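Local coordinates for protein voltage-sensor containing phosphatase (Ciona intestinalis, PDB 3V0D) that probably removes phosphate from membrane phosphoinositides under voltage control, the deposited fragment being its cytoplasmic phosphatase and C2 region, at residues L223-V228 with I270-M275; F290-N295 with V329-S334; Q232-C237 with N262-A267. The protein carries 1 engineered substitution. All coordinates share one frame; numbering follows the deposited sequence. Where two conformers were deposited one is given.

Contact 1: residues L223-V228 with I270-M275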
loop_
_atom_site.group_PDB
_atom_site.type_symbol
_atom_site.label_atom_id
_atom_site.label_comp_id
_atom_site.label_asym_id
_atom_site.label_seq_id
_atom_site.Cartn_x
_atom_site.Cartn_y
_atom_site.Cartn_z
ATOM N N LEU A 223 16.598 13.703 -12.023
ATOM C CA LEU A 223 15.326 13.029 -11.808
ATOM C C LEU A 223 14.581 12.680 -13.089
ATOM O O LEU A 223 14.633 13.405 -14.098
ATOM C CB LEU A 223 14.419 13.889 -10.915
ATOM C CG LEU A 223 14.908 14.122 -9.478
ATOM C CD1 LEU A 223 13.962 15.064 -8.754
ATOM C CD2 LEU A 223 15.077 12.815 -8.707
ATOM N N SER A 224 13.817 11.608 -12.980
ATOM C CA SER A 224 12.825 11.250 -13.984
ATOM C C SER A 224 11.578 10.787 -13.237
ATOM O O SER A 224 11.639 10.418 -12.062
ATOM C CB SER A 224 13.350 10.189 -14.953
ATOM O OG SER A 224 13.854 9.085 -14.252
ATOM N N MET A 225 10.447 10.794 -13.938
ATOM C CA MET A 225 9.163 10.445 -13.333
ATOM C C MET A 225 8.437 9.495 -14.268
ATOM O O MET A 225 8.281 9.796 -15.453
ATOM C CB MET A 225 8.317 11.699 -13.102
ATOM C CG MET A 225 6.998 11.421 -12.405
ATOM S SD MET A 225 5.966 12.876 -12.215
ATOM C CE MET A 225 5.416 13.100 -13.904
ATOM N N GLN A 226 7.995 8.370 -13.727
ATOM C CA GLN A 226 7.242 7.375 -14.473
ATOM C C GLN A 226 5.838 7.306 -13.905
ATOM O O GLN A 226 5.648 7.203 -12.687
ATOM C CB GLN A 226 7.919 6.017 -14.308
ATOM C CG GLN A 226 7.284 4.914 -15.138
ATOM C CD GLN A 226 7.838 3.567 -14.773
ATOM O OE1 GLN A 226 7.835 3.178 -13.602
ATOM N NE2 GLN A 226 8.294 2.809 -15.777
ATOM N N ILE A 227 4.851 7.332 -14.796
ATOM C CA ILE A 227 3.448 7.142 -14.407
ATOM C C ILE A 227 3.016 5.752 -14.874
ATOM O O ILE A 227 3.204 5.401 -16.050
ATOM C CB ILE A 227 2.527 8.231 -15.016
ATOM C CG1 ILE A 227 3.038 9.633 -14.663
ATOM C CG2 ILE A 227 1.072 7.991 -14.578
ATOM C CD1 ILE A 227 2.179 10.782 -15.173
ATOM N N VAL A 228 2.450 4.991 -13.940
ATOM C CA VAL A 228 2.025 3.616 -14.173
ATOM C C VAL A 228 0.521 3.506 -13.916
ATOM O O VAL A 228 0.013 4.017 -12.898
ATOM C CB VAL A 228 2.809 2.660 -13.231
ATOM C CG1 VAL A 228 2.251 1.230 -13.269
ATOM C CG2 VAL A 228 4.291 2.676 -13.553
ATOM N N ILE A 270 -3.328 5.232 -9.759
ATOM C CA ILE A 270 -2.154 5.665 -10.496
ATOM C C ILE A 270 -0.963 5.587 -9.561
ATOM O O ILE A 270 -1.036 6.038 -8.407
ATOM C CB ILE A 270 -2.356 7.109 -11.017
ATOM C CG1 ILE A 270 -3.634 7.223 -11.884
ATOM C CG2 ILE A 270 -1.131 7.619 -11.770
ATOM C CD1 ILE A 270 -3.643 6.348 -13.112
ATOM N N LYS A 271 0.131 5.032 -10.060
ATOM C CA LYS A 271 1.385 4.947 -9.325
ATOM C C LYS A 271 2.392 5.850 -10.016
ATOM O O LYS A 271 2.537 5.804 -11.245
ATOM C CB LYS A 271 1.865 3.504 -9.360
ATOM C CG LYS A 271 3.128 3.227 -8.597
ATOM C CD LYS A 271 3.600 1.776 -8.831
ATOM C CE LYS A 271 4.774 1.419 -7.993
ATOM N NZ LYS A 271 5.166 0.039 -8.249
ATOM N N VAL A 272 3.093 6.661 -9.239
ATOM C CA VAL A 272 4.056 7.612 -9.777
ATOM C C VAL A 272 5.382 7.314 -9.108
ATOM O O VAL A 272 5.480 7.320 -7.870
ATOM C CB VAL A 272 3.617 9.058 -9.497
ATOM C CG1 VAL A 272 4.568 10.028 -10.152
ATOM C CG2 VAL A 272 2.185 9.286 -10.001
ATOM N N ARG A 273 6.401 7.022 -9.912
ATOM C CA ARG A 273 7.732 6.659 -9.417
ATOM C C ARG A 273 8.729 7.711 -9.856
ATOM O O ARG A 273 8.735 8.136 -11.019
ATOM C CB ARG A 273 8.175 5.310 -9.980
ATOM C CG ARG A 273 7.260 4.160 -9.553
ATOM C CD ARG A 273 7.636 2.838 -10.270
ATOM N NE ARG A 273 8.938 2.341 -9.839
ATOM C CZ ARG A 273 10.059 2.407 -10.545
ATOM N NH1 ARG A 273 10.071 2.877 -11.785
ATOM N NH2 ARG A 273 11.180 1.985 -9.984
ATOM N N PHE A 274 9.606 8.093 -8.946
ATOM C CA PHE A 274 10.681 9.042 -9.241
ATOM C C PHE A 274 11.993 8.304 -9.160
ATOM O O PHE A 274 12.324 7.694 -8.129
ATOM C CB PHE A 274 10.660 10.240 -8.280
ATOM C CG PHE A 274 9.455 11.085 -8.451
ATOM C CD1 PHE A 274 8.244 10.704 -7.862
ATOM C CD2 PHE A 274 9.486 12.237 -9.231
ATOM C CE1 PHE A 274 7.097 11.454 -8.027
ATOM C CE2 PHE A 274 8.316 13.018 -9.396
ATOM C CZ PHE A 274 7.115 12.596 -8.794
ATOM N N MET A 275 12.748 8.369 -10.260
ATOM C CA MET A 275 14.049 7.716 -10.405
ATOM C C MET A 275 15.139 8.770 -10.476
ATOM O O MET A 275 14.864 9.930 -10.805
ATOM C CB MET A 275 14.037 6.838 -11.663
ATOM C CG MET A 275 13.100 5.642 -11.525
ATOM S SD MET A 275 12.756 4.769 -13.043
ATOM C CE MET A 275 11.696 5.968 -13.829
HETATM O O HOH W 1 16.522 9.666 -13.752
#
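Met225 sets CG opposite its backbone N (chi1 -177°), stays extended, then bends at the last torsion, while Phe274 swings its ring beside its own backbone N (chi1 -66°). The two side chains lie side by side. Met225 CG sits over one face of the Phe274 ring, 4.0 Å from the centroid, a CH-pi contact. Met225 SD reaches Phe274 CZ obliquely at 3.6 Å, a Met-aromatic contact. Val272 CG1 packs on Met225 CG, and Ile227 CG2 meets Ile270 CG2.

The strands are antiparallel neighbours. Ser224-Met275, Gln226-Arg273 and Val228-Lys271 are hydrogen-bonded pairs, with two backbone bonds each. Met225-Phe274 and Ile227-Val272 are non-hydrogen-bonded pairs, and their side chains turn to the face covered by strand 202-210 of the C2 domain.

The other face is mixed: Met275 CE packs on Gln226 CB beside the polar groups. Arg273 NH1 donates to Gln226 OE1 at 2.9 Å. The acceptor is near the guanidinium plane, but the nitrogen stands 48° out of the amide's carbonyl plane. Arg273 NE also pairs with Asp286, which takes Lys271 NZ too, and Gln226 NE2 bonds Glu233. With both ends engaged, the Gln226 amide has its flip state fixed, and Asp286 probably offsets the charge of two basic side chains.

Contact 2: residues F290-N295 with V329-S334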
loop_
_atom_site.group_PDB
_atom_site.type_symbol
_atom_site.label_atom_id
_atom_site.label_comp_id
_atom_site.label_asym_id
_atom_site.label_seq_id
_atom_site.Cartn_x
_atom_site.Cartn_y
_atom_site.Cartn_z
ATOM N N PHE A 290 11.753 7.535 -4.476
ATOM C CA PHE A 290 10.461 7.809 -3.849
ATOM C C PHE A 290 9.340 7.629 -4.851
ATOM O O PHE A 290 9.555 7.777 -6.057
ATOM C CB PHE A 290 10.425 9.199 -3.172
ATOM C CG PHE A 290 10.774 10.372 -4.062
ATOM C CD1 PHE A 290 9.787 11.130 -4.672
ATOM C CD2 PHE A 290 12.105 10.785 -4.204
ATOM C CE1 PHE A 290 10.098 12.244 -5.462
ATOM C CE2 PHE A 290 12.425 11.864 -5.001
ATOM C CZ PHE A 290 11.435 12.606 -5.615
ATOM N N TYR A 291 8.163 7.274 -4.340
ATOM C CA TYR A 291 7.019 6.945 -5.211
ATOM C C TYR A 291 5.750 7.123 -4.410
ATOM O O TYR A 291 5.798 7.275 -3.175
ATOM C CB TYR A 291 7.135 5.523 -5.790
ATOM C CG TYR A 291 7.072 4.389 -4.766
ATOM C CD1 TYR A 291 5.922 3.587 -4.659
ATOM C CD2 TYR A 291 8.136 4.123 -3.884
ATOM C CE1 TYR A 291 5.839 2.569 -3.751
ATOM C CE2 TYR A 291 8.061 3.107 -2.962
ATOM C CZ TYR A 291 6.893 2.337 -2.877
ATOM O OH TYR A 291 6.871 1.341 -1.928
ATOM N N PHE A 292 4.592 7.060 -5.072
ATOM C CA PHE A 292 3.322 7.086 -4.358
ATOM C C PHE A 292 2.202 6.627 -5.279
ATOM O O PHE A 292 2.320 6.692 -6.502
ATOM C CB PHE A 292 3.009 8.488 -3.763
ATOM C CG PHE A 292 2.995 9.583 -4.766
ATOM C CD1 PHE A 292 1.848 9.872 -5.514
ATOM C CD2 PHE A 292 4.127 10.383 -4.921
ATOM C CE1 PHE A 292 1.843 10.936 -6.407
ATOM C CE2 PHE A 292 4.118 11.459 -5.802
ATOM C CZ PHE A 292 3.001 11.717 -6.555
ATOM N N TRP A 293 1.079 6.266 -4.655
ATOM C CA TRP A 293 -0.178 5.969 -5.336
ATOM C C TRP A 293 -1.243 6.978 -4.989
ATOM O O TRP A 293 -1.320 7.462 -3.855
ATOM C CB TRP A 293 -0.710 4.617 -4.906
ATOM C CG TRP A 293 0.080 3.435 -5.333
ATOM C CD1 TRP A 293 1.229 2.924 -4.781
ATOM C CD2 TRP A 293 -0.294 2.519 -6.357
ATOM N NE1 TRP A 293 1.586 1.747 -5.402
ATOM C CE2 TRP A 293 0.658 1.485 -6.377
ATOM C CE3 TRP A 293 -1.367 2.471 -7.259
ATOM C CZ2 TRP A 293 0.568 0.405 -7.244
ATOM C CZ3 TRP A 293 -1.457 1.399 -8.121
ATOM C CH2 TRP A 293 -0.492 0.377 -8.104
ATOM N N PHE A 294 -2.141 7.227 -5.929
ATOM C CA PHE A 294 -3.368 7.949 -5.647
ATOM C C PHE A 294 -4.458 7.441 -6.584
ATOM O O PHE A 294 -4.173 6.809 -7.596
ATOM C CB PHE A 294 -3.185 9.477 -5.781
ATOM C CG PHE A 294 -2.968 9.928 -7.194
ATOM C CD1 PHE A 294 -4.032 10.397 -7.954
ATOM C CD2 PHE A 294 -1.721 9.826 -7.803
ATOM C CE1 PHE A 294 -3.851 10.775 -9.266
ATOM C CE2 PHE A 294 -1.533 10.197 -9.137
ATOM C CZ PHE A 294 -2.601 10.678 -9.868
ATOM N N ASN A 295 -5.709 7.750 -6.252
ATOM C CA ASN A 295 -6.835 7.393 -7.104
ATOM C C ASN A 295 -7.461 8.658 -7.676
ATOM O O ASN A 295 -7.771 9.608 -6.942
ATOM C CB ASN A 295 -7.859 6.568 -6.328
ATOM C CG ASN A 295 -8.970 6.052 -7.245
ATOM O OD1 ASN A 295 -9.824 6.820 -7.678
ATOM N ND2 ASN A 295 -8.937 4.777 -7.573
ATOM N N VAL A 329 5.734 16.819 -2.736
ATOM C CA VAL A 329 5.520 16.628 -4.171
ATOM C C VAL A 329 4.067 16.971 -4.458
ATOM O O VAL A 329 3.172 16.471 -3.785
ATOM C CB VAL A 329 5.822 15.178 -4.606
ATOM C CG1 VAL A 329 5.553 15.017 -6.117
ATOM C CG2 VAL A 329 7.293 14.813 -4.286
ATOM N N LYS A 330 3.853 17.831 -5.456
ATOM C CA LYS A 330 2.521 18.239 -5.909
ATOM C C LYS A 330 2.363 17.856 -7.384
ATOM O O LYS A 330 3.194 18.259 -8.207
ATOM C CB LYS A 330 2.321 19.738 -5.727
ATOM C CG LYS A 330 1.024 20.234 -6.329
ATOM C CD LYS A 330 0.791 21.699 -6.093
ATOM C CE LYS A 330 1.661 22.546 -6.967
ATOM N NZ LYS A 330 1.200 23.954 -6.872
ATOM N N LEU A 331 1.295 17.124 -7.707
ATOM C CA LEU A 331 0.888 16.945 -9.089
ATOM C C LEU A 331 -0.223 17.905 -9.417
ATOM O O LEU A 331 -1.183 18.043 -8.632
ATOM C CB LEU A 331 0.382 15.527 -9.363
ATOM C CG LEU A 331 1.364 14.401 -9.071
ATOM C CD1 LEU A 331 0.707 13.056 -9.341
ATOM C CD2 LEU A 331 2.621 14.559 -9.910
ATOM N N THR A 332 -0.101 18.575 -10.552
ATOM C CA THR A 332 -1.165 19.409 -11.106
ATOM C C THR A 332 -1.849 18.620 -12.216
ATOM O O THR A 332 -1.183 17.934 -12.996
ATOM C CB THR A 332 -0.556 20.716 -11.644
ATOM O OG1 THR A 332 0.117 21.372 -10.561
ATOM C CG2 THR A 332 -1.609 21.645 -12.240
ATOM N N PHE A 333 -3.177 18.763 -12.308
ATOM C CA PHE A 333 -3.993 17.999 -13.257
ATOM C C PHE A 333 -4.830 18.915 -14.137
ATOM O O PHE A 333 -5.249 19.998 -13.701
ATOM C CB PHE A 333 -5.016 17.129 -12.506
ATOM C CG PHE A 333 -4.408 16.137 -11.555
ATOM C CD1 PHE A 333 -4.552 16.289 -10.189
ATOM C CD2 PHE A 333 -3.708 15.027 -12.031
ATOM C CE1 PHE A 333 -4.017 15.358 -9.308
ATOM C CE2 PHE A 333 -3.164 14.088 -11.160
ATOM C CZ PHE A 333 -3.315 14.265 -9.791
ATOM N N SER A 334 -5.143 18.424 -15.331
ATOM C CA SER A 334 -6.247 18.943 -16.116
ATOM C C SER A 334 -7.374 17.916 -16.135
ATOM O O SER A 334 -7.155 16.709 -16.000
ATOM C CB SER A 334 -5.796 19.267 -17.538
ATOM O OG SER A 334 -5.400 18.095 -18.226
#
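Phe292 and Leu331 meet from opposite directions. Leu331 CD1 lies in the plane of the Phe292 ring, at its edge, 3.8 Å from Phe292 CE1. Leu331 CD1 also reaches Phe294 CE2 at 3.6 Å, so one leucine branch touches two phenylalanines. Val329 instead gives one methyl to each of two rings. Val329 CG1 packs obliquely on Phe292 CE2 at 3.8 Å, and Val329 CG2 approaches Phe290 CE1 at 4.0 Å.

All these side chains are buried. They come from two facing sheets of the C2 domain, a beta sandwich. Strand 290-295 is an outermost strand of one sheet; strand 328-335 lies inside the other, between 202-210 and 303-307. The segment axes are 10.5 Å apart and their directions differ by 47°. This spacing leaves the sheets joined here by side chains alone.

One aromatic pair crosses the interface. Phe294 and Phe333 have ring centroids 5.5 Å apart and planes at 47°. Phe294 CE1 is 3.6 Å from Phe333 CZ. Phe294 holds its ring between backbone N and carbonyl carbon (chi1 69°); Phe290 and Phe292 share this setting, and all three rings reach strand 328-335.

Other aromatic contacts continue the core. Phe290 stacks on Phe274 and meets Phe327 edge-to-face. On the opposite side of strand 290-295, Trp293 packs on Tyr181 of helix 176-191 and bonds Asn96 through NE1.

Contact 3: residues Q232-C237 with N262-A267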
loop_
_atom_site.group_PDB
_atom_site.type_symbol
_atom_site.label_atom_id
_atom_site.label_comp_id
_atom_site.label_asym_id
_atom_site.label_seq_id
_atom_site.Cartn_x
_atom_site.Cartn_y
_atom_site.Cartn_z
ATOM N N GLN A 232 1.167 -0.993 -16.203
ATOM C CA GLN A 232 1.925 -0.603 -17.388
ATOM C C GLN A 232 2.391 0.832 -17.264
ATOM O O GLN A 232 1.644 1.689 -16.790
ATOM C CB GLN A 232 1.058 -0.700 -18.665
ATOM C CG GLN A 232 0.459 -2.073 -18.959
ATOM C CD GLN A 232 1.494 -3.061 -19.434
ATOM O OE1 GLN A 232 2.464 -2.681 -20.093
ATOM N NE2 GLN A 232 1.298 -4.344 -19.110
ATOM N N GLU A 233 3.590 1.114 -17.766
ATOM C CA GLU A 233 4.025 2.484 -17.925
ATOM C C GLU A 233 3.148 3.192 -18.941
ATOM O O GLU A 233 2.963 2.690 -20.068
ATOM C CB GLU A 233 5.468 2.542 -18.388
ATOM C CG GLU A 233 5.954 3.951 -18.688
ATOM C CD GLU A 233 7.353 3.968 -19.196
ATOM O OE1 GLU A 233 7.518 4.128 -20.407
ATOM O OE2 GLU A 233 8.298 3.806 -18.419
ATOM N N VAL A 234 2.605 4.350 -18.564
ATOM C CA VAL A 234 1.835 5.170 -19.488
ATOM C C VAL A 234 2.528 6.499 -19.808
ATOM O O VAL A 234 2.158 7.133 -20.790
ATOM C CB VAL A 234 0.353 5.362 -19.085
ATOM C CG1 VAL A 234 -0.345 4.003 -18.985
ATOM C CG2 VAL A 234 0.236 6.117 -17.785
ATOM N N LEU A 235 3.524 6.920 -19.022
ATOM C CA LEU A 235 4.311 8.119 -19.355
ATOM C C LEU A 235 5.653 8.031 -18.647
ATOM O O LEU A 235 5.731 7.558 -17.491
ATOM C CB LEU A 235 3.602 9.407 -18.919
ATOM C CG LEU A 235 4.180 10.708 -19.474
ATOM C CD1 LEU A 235 4.008 10.790 -20.991
ATOM C CD2 LEU A 235 3.563 11.909 -18.810
ATOM N N LEU A 236 6.690 8.502 -19.328
ATOM C CA LEU A 236 7.998 8.680 -18.731
ATOM C C LEU A 236 8.468 10.093 -19.063
ATOM O O LEU A 236 8.446 10.515 -20.238
ATOM C CB LEU A 236 8.987 7.651 -19.270
ATOM C CG LEU A 236 10.399 7.713 -18.676
ATOM C CD1 LEU A 236 10.422 7.502 -17.153
ATOM C CD2 LEU A 236 11.282 6.681 -19.382
ATOM N N CYS A 237 8.899 10.821 -18.032
ATOM C CA CYS A 237 9.445 12.171 -18.173
ATOM C C CYS A 237 10.873 12.176 -17.650
ATOM O O CYS A 237 11.124 11.687 -16.556
ATOM C CB CYS A 237 8.655 13.168 -17.330
ATOM S SG CYS A 237 6.876 13.239 -17.725
ATOM N N ASN A 262 2.238 15.506 -22.811
ATOM C CA ASN A 262 1.798 14.294 -23.492
ATOM C C ASN A 262 1.242 13.231 -22.559
ATOM O O ASN A 262 1.181 12.066 -22.922
ATOM C CB ASN A 262 2.909 13.717 -24.368
ATOM C CG ASN A 262 3.456 14.731 -25.323
ATOM O OD1 ASN A 262 2.706 15.428 -25.993
ATOM N ND2 ASN A 262 4.773 14.841 -25.378
ATOM N N CYS A 263 0.785 13.609 -21.363
ATOM C CA CYS A 263 0.193 12.592 -20.493
ATOM C C CYS A 263 -1.092 12.055 -21.122
ATOM O O CYS A 263 -1.949 12.831 -21.526
ATOM C CB CYS A 263 -0.132 13.203 -19.146
ATOM S SG CYS A 263 -0.638 11.994 -17.896
ATOM N N PRO A 264 -1.257 10.722 -21.162
ATOM C CA PRO A 264 -2.539 10.186 -21.614
ATOM C C PRO A 264 -3.594 10.387 -20.532
ATOM O O PRO A 264 -3.287 10.728 -19.380
ATOM C CB PRO A 264 -2.237 8.689 -21.792
ATOM C CG PRO A 264 -1.180 8.418 -20.791
ATOM C CD PRO A 264 -0.312 9.654 -20.808
ATOM N N VAL A 265 -4.851 10.198 -20.921
ATOM C CA VAL A 265 -5.935 10.202 -19.936
ATOM C C VAL A 265 -5.693 9.118 -18.872
ATOM O O VAL A 265 -5.407 7.962 -19.205
ATOM C CB VAL A 265 -7.293 10.002 -20.622
ATOM C CG1 VAL A 265 -8.406 9.978 -19.584
ATOM C CG2 VAL A 265 -7.567 11.109 -21.661
ATOM N N LEU A 266 -5.783 9.530 -17.610
ATOM C CA LEU A 266 -5.581 8.662 -16.439
ATOM C C LEU A 266 -6.918 8.494 -15.736
ATOM O O LEU A 266 -7.678 9.443 -15.575
ATOM C CB LEU A 266 -4.617 9.334 -15.454
ATOM C CG LEU A 266 -3.250 9.729 -16.013
ATOM C CD1 LEU A 266 -2.478 10.439 -14.932
ATOM C CD2 LEU A 266 -2.471 8.559 -16.594
ATOM N N ALA A 267 -7.177 7.276 -15.288
ATOM C CA ALA A 267 -8.363 7.006 -14.486
ATOM C C ALA A 267 -8.020 5.868 -13.536
ATOM O O ALA A 267 -7.266 4.957 -13.885
ATOM C CB ALA A 267 -9.534 6.621 -15.389
#
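Val234 and Leu235 both direct their CB atoms at the 262-267 loop, because the strand bulges there and Val234 has a nearly helical psi of -16° between extended neighbours. The nearest CA atoms are those of Leu235 and Cys263, 6.2 Å apart. This is wider than the spacing of paired strands, and the contact is made mainly by carbon atoms.

Val234 meets Pro264. Val234 CB is 3.8 Å from Pro264 CG, and the two side chains cross at a slant. Pro264 CD also lies 3.5 Å from Val234 O, so the proline ring touches both the side chain and the carbonyl of the same residue. Val234 CG2 goes on to Leu266 CD2 at 3.8 Å. The valine places CG2 between its backbone N and carbonyl carbon, and this turns the methyl toward both Pro264 and Leu266. Leu266 leaves its backbone at an angle to the strand, but its end comes closer.

Leu235 extends away from its backbone N (chi1 -168°) and spreads its two methyls along the loop. Leu235 CD1 lies 3.7 Å from Asn262 O. Leu235 CD2 lies 3.8 Å from Cys263 CA and also packs on the CB of that residue. Leu235 is buried, and it touches Val260 of strand 255-260 as well. Cys263 and Leu266 both pack on Val204 of strand 202-210. The side-chain amide of Asn262 is held from outside the contact, by Asn244.

Both residues of the bulge face Ile227 on the adjacent strand, and both have backbone hydrogen bonds with it. This is a classic beta bulge in an outermost strand of the C2 beta sandwich. It packs on the connection that leads from strand 255-260 of one sheet to strand 269-276 of the other.

In the fold
All three contacts lie in the C2 domain. Of the segments in contact, 223-228 comes first, and strand 232-238 follows directly. Contact 3 joins the latter to loop 262-267 and closes a loop of 24 residues. Contact 1 then pairs 223-228 with 270-275 across 41 residues, so contact 3 falls within its span. Contact 2 opens only later, at 290-295, and ends at 329-334. Strands 232-238, 223-229, 269-276 and 290-295 form one sheet in that order. Contact 1 builds its middle, while contacts 2 and 3 tie its two outermost strands to the opposite sheet and to a connecting loop.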